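PDB 3CNL: ribosome biogenesis GTPase A from Thermotoga maritima, which binds GTP, which it probably hydrolyses, and probably acts in a late step of 50S ribosomal subunit assembly. Local coordinates for residues Ile51-Val56 against Lys66-Phe71. Numbering follows the deposited sequence.
Sequences ILLNKV and KWVEFF. With GNP (phosphoaminophosphonic acid-guanylate ester), chain B.
Ile51 and Leu53 of strand 48-54 pack against Trp67, Val68 and Phe71 of helix 61-73 in a buried, wholly apolar helix-on-sheet contact. The local axes run nearly antiparallel, at 173°, and lie 10.6 Å apart, a spacing bridged by side chains alone. Leu53 divides its two methyls: CD1 reaches Trp67 CB at 4.0 Å, with Val68 CG2 farther off, while CD2 meets Phe71 CE2 at 4.2 Å. Diagonally across the ring, on the same side of its plane, Ile51 CD1 obliquely approaches Phe71 CD1 at 4.1 Å; with CG1 anti to the carbonyl carbon (chi1 -64°) and the chain then extended, this methyl is carried out to the helix. Strand, helix and the neighbouring parallel strand 78-80 form a beta-alpha-beta unit of the circularly permuted GTPase domain, and Phe71 also touches Val78. The Trp67 indole leads away from the strand, its NE1 bonded to Glu246 O and its ring edge-to-face with Phe35. Just past the packed residues, the strand delivers the guanine-binding Asn-Lys-Val-Asp motif: the extended Lys55 chain lies over one face of the guanine, CG 3.4 Å from GNP C6, and its NZ donates to ribose O4' and to Asn109 O, while Asn54 ND2 bonds Thr110 O.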
loop_
_atom_site.group_PDB
_atom_site.type_symbol
_atom_site.label_atom_id
_atom_site.label_comp_id
_atom_site.label_asym_id
_atom_site.label_seq_id
_atom_site.Cartn_x
_atom_site.Cartn_y
_atom_site.Cartn_z
ATOM N N ILE A 51 3.304 10.411 -7.193
ATOM C CA ILE A 51 3.459 9.390 -6.141
ATOM C C ILE A 51 2.630 9.822 -4.942
ATOM O O ILE A 51 2.868 10.882 -4.374
ATOM C CB ILE A 51 4.928 9.191 -5.732
ATOM C CG1 ILE A 51 5.727 8.647 -6.916
ATOM C CG2 ILE A 51 5.034 8.267 -4.459
ATOM C CD1 ILE A 51 7.250 8.732 -6.769
ATOM N N LEU A 52 1.628 9.021 -4.600
ATOM C CA LEU A 52 0.770 9.319 -3.485
ATOM C C LEU A 52 1.125 8.372 -2.334
ATOM O O LEU A 52 1.061 7.149 -2.478
ATOM C CB LEU A 52 -0.691 9.172 -3.924
ATOM C CG LEU A 52 -1.860 9.542 -3.014
ATOM C CD1 LEU A 52 -3.129 9.654 -3.850
ATOM C CD2 LEU A 52 -2.082 8.503 -1.959
ATOM N N LEU A 53 1.534 8.944 -1.203
ATOM C CA LEU A 53 1.900 8.131 -0.045
ATOM C C LEU A 53 0.687 8.046 0.842
ATOM O O LEU A 53 0.401 8.977 1.590
ATOM C CB LEU A 53 3.092 8.735 0.701
ATOM C CG LEU A 53 4.373 8.832 -0.123
ATOM C CD1 LEU A 53 5.502 9.362 0.747
ATOM C CD2 LEU A 53 4.767 7.482 -0.812
ATOM N N ASN A 54 -0.054 6.939 0.736
ATOM C CA ASN A 54 -1.355 6.844 1.376
ATOM C C ASN A 54 -1.258 6.295 2.815
ATOM O O ASN A 54 -0.213 5.789 3.202
ATOM C CB ASN A 54 -2.253 5.948 0.523
ATOM C CG ASN A 54 -3.696 6.172 0.781
ATOM O OD1 ASN A 54 -4.083 7.244 1.190
ATOM N ND2 ASN A 54 -4.520 5.162 0.531
ATOM N N LYS A 55 -2.356 6.381 3.566
ATOM C CA LYS A 55 -2.479 5.815 4.928
ATOM C C LYS A 55 -1.499 6.447 5.941
ATOM O O LYS A 55 -1.043 5.762 6.874
ATOM C CB LYS A 55 -2.336 4.270 4.933
ATOM C CG LYS A 55 -3.298 3.502 3.988
ATOM C CD LYS A 55 -3.243 1.990 4.180
ATOM C CE LYS A 55 -4.140 1.297 3.149
ATOM N NZ LYS A 55 -4.185 -0.179 3.364
ATOM N N VAL A 56 -1.195 7.747 5.787
ATOM C CA VAL A 56 -0.244 8.428 6.707
ATOM C C VAL A 56 -0.733 8.410 8.163
ATOM O O VAL A 56 0.054 8.567 9.138
ATOM C CB VAL A 56 0.139 9.881 6.249
ATOM C CG1 VAL A 56 0.887 9.859 4.910
ATOM C CG2 VAL A 56 -1.084 10.815 6.220
ATOM N N LYS A 66 10.526 11.910 6.024
ATOM C CA LYS A 66 11.780 11.549 5.353
ATOM C C LYS A 66 11.556 10.970 3.963
ATOM O O LYS A 66 12.384 11.146 3.056
ATOM C CB LYS A 66 12.592 10.551 6.192
ATOM C CG LYS A 66 13.370 11.169 7.370
ATOM C CD LYS A 66 14.663 11.864 6.900
ATOM C CE LYS A 66 15.594 12.287 8.080
ATOM N NZ LYS A 66 16.671 13.227 7.608
ATOM N N TRP A 67 10.458 10.234 3.798
ATOM C CA TRP A 67 10.107 9.726 2.472
ATOM C C TRP A 67 9.748 10.862 1.519
ATOM O O TRP A 67 10.193 10.866 0.366
ATOM C CB TRP A 67 8.996 8.662 2.554
ATOM C CG TRP A 67 9.530 7.326 2.946
ATOM C CD1 TRP A 67 9.287 6.657 4.109
ATOM C CD2 TRP A 67 10.419 6.496 2.181
ATOM N NE1 TRP A 67 9.962 5.454 4.112
ATOM C CE2 TRP A 67 10.657 5.329 2.937
ATOM C CE3 TRP A 67 11.017 6.616 0.914
ATOM C CZ2 TRP A 67 11.492 4.302 2.486
ATOM C CZ3 TRP A 67 11.824 5.598 0.458
ATOM C CH2 TRP A 67 12.060 4.445 1.247
ATOM N N VAL A 68 8.960 11.826 1.984
ATOM C CA VAL A 68 8.622 12.995 1.143
ATOM C C VAL A 68 9.898 13.662 0.645
ATOM O O VAL A 68 10.024 13.924 -0.543
ATOM C CB VAL A 68 7.713 14.035 1.859
ATOM C CG1 VAL A 68 7.405 15.228 0.942
ATOM C CG2 VAL A 68 6.400 13.383 2.301
ATOM N N GLU A 69 10.845 13.902 1.555
ATOM C CA GLU A 69 12.113 14.581 1.238
ATOM C C GLU A 69 12.936 13.810 0.250
ATOM O O GLU A 69 13.491 14.385 -0.690
ATOM C CB GLU A 69 12.937 14.756 2.500
ATOM C CG GLU A 69 12.188 15.512 3.539
ATOM C CD GLU A 69 13.076 16.221 4.497
ATOM O OE1 GLU A 69 14.306 16.259 4.260
ATOM O OE2 GLU A 69 12.525 16.740 5.488
ATOM N N PHE A 70 13.013 12.498 0.478
ATOM C CA PHE A 70 13.665 11.583 -0.433
ATOM C C PHE A 70 13.114 11.699 -1.859
ATOM O O PHE A 70 13.894 11.767 -2.807
ATOM C CB PHE A 70 13.538 10.136 0.083
ATOM C CG PHE A 70 14.170 9.112 -0.827
ATOM C CD1 PHE A 70 15.532 8.866 -0.761
ATOM C CD2 PHE A 70 13.400 8.402 -1.744
ATOM C CE1 PHE A 70 16.132 7.925 -1.594
ATOM C CE2 PHE A 70 13.984 7.456 -2.578
ATOM C CZ PHE A 70 15.360 7.225 -2.505
ATOM N N PHE A 71 11.785 11.678 -2.019
ATOM C CA PHE A 71 11.204 11.734 -3.365
ATOM C C PHE A 71 11.348 13.120 -3.989
ATOM O O PHE A 71 11.667 13.230 -5.178
ATOM C CB PHE A 71 9.752 11.232 -3.385
ATOM C CG PHE A 71 9.630 9.753 -3.118
ATOM C CD1 PHE A 71 10.259 8.836 -3.939
ATOM C CD2 PHE A 71 8.919 9.287 -2.025
ATOM C CE1 PHE A 71 10.162 7.472 -3.685
ATOM C CE2 PHE A 71 8.815 7.923 -1.769
ATOM C CZ PHE A 71 9.441 7.022 -2.593
HETATM P PG GNP B . -7.325 -3.742 -3.856
HETATM O O1G GNP B . -6.726 -3.262 -5.158
HETATM O O2G GNP B . -6.491 -4.829 -3.205
HETATM O O3G GNP B . -8.780 -4.119 -4.107
HETATM N N3B GNP B . -7.512 -2.681 -2.694
HETATM P PB GNP B . -7.481 -1.106 -2.785
HETATM O O1B GNP B . -6.128 -0.645 -3.218
HETATM O O2B GNP B . -8.627 -0.667 -3.635
HETATM O O3A GNP B . -7.713 -0.629 -1.337
HETATM P PA GNP B . -9.037 -0.274 -0.593
HETATM O O1A GNP B . -9.429 1.119 -0.865
HETATM O O2A GNP B . -10.077 -1.299 -0.774
HETATM O "O5'" GNP B . -8.595 -0.278 0.900
HETATM C "C5'" GNP B . -7.985 -1.419 1.522
HETATM C "C4'" GNP B . -8.138 -1.271 3.032
HETATM O "O4'" GNP B . -7.394 -0.122 3.532
HETATM C "C3'" GNP B . -9.550 -1.056 3.548
HETATM O "O3'" GNP B . -9.673 -1.724 4.795
HETATM C "C2'" GNP B . -9.603 0.450 3.751
HETATM O "O2'" GNP B . -10.579 0.788 4.709
HETATM C "C1'" GNP B . -8.206 0.747 4.285
HETATM N N9 GNP B . -7.707 2.089 3.996
HETATM C C8 GNP B . -7.743 2.728 2.773
HETATM N N7 GNP B . -7.190 3.917 2.806
HETATM C C5 GNP B . -6.776 4.063 4.148
HETATM C C6 GNP B . -6.111 5.130 4.813
HETATM O O6 GNP B . -5.743 6.222 4.344
HETATM N N1 GNP B . -5.869 4.846 6.169
HETATM C C2 GNP B . -6.228 3.670 6.808
HETATM N N2 GNP B . -5.925 3.560 8.119
HETATM N N3 GNP B . -6.837 2.665 6.202
HETATM C C4 GNP B . -7.084 2.934 4.883
#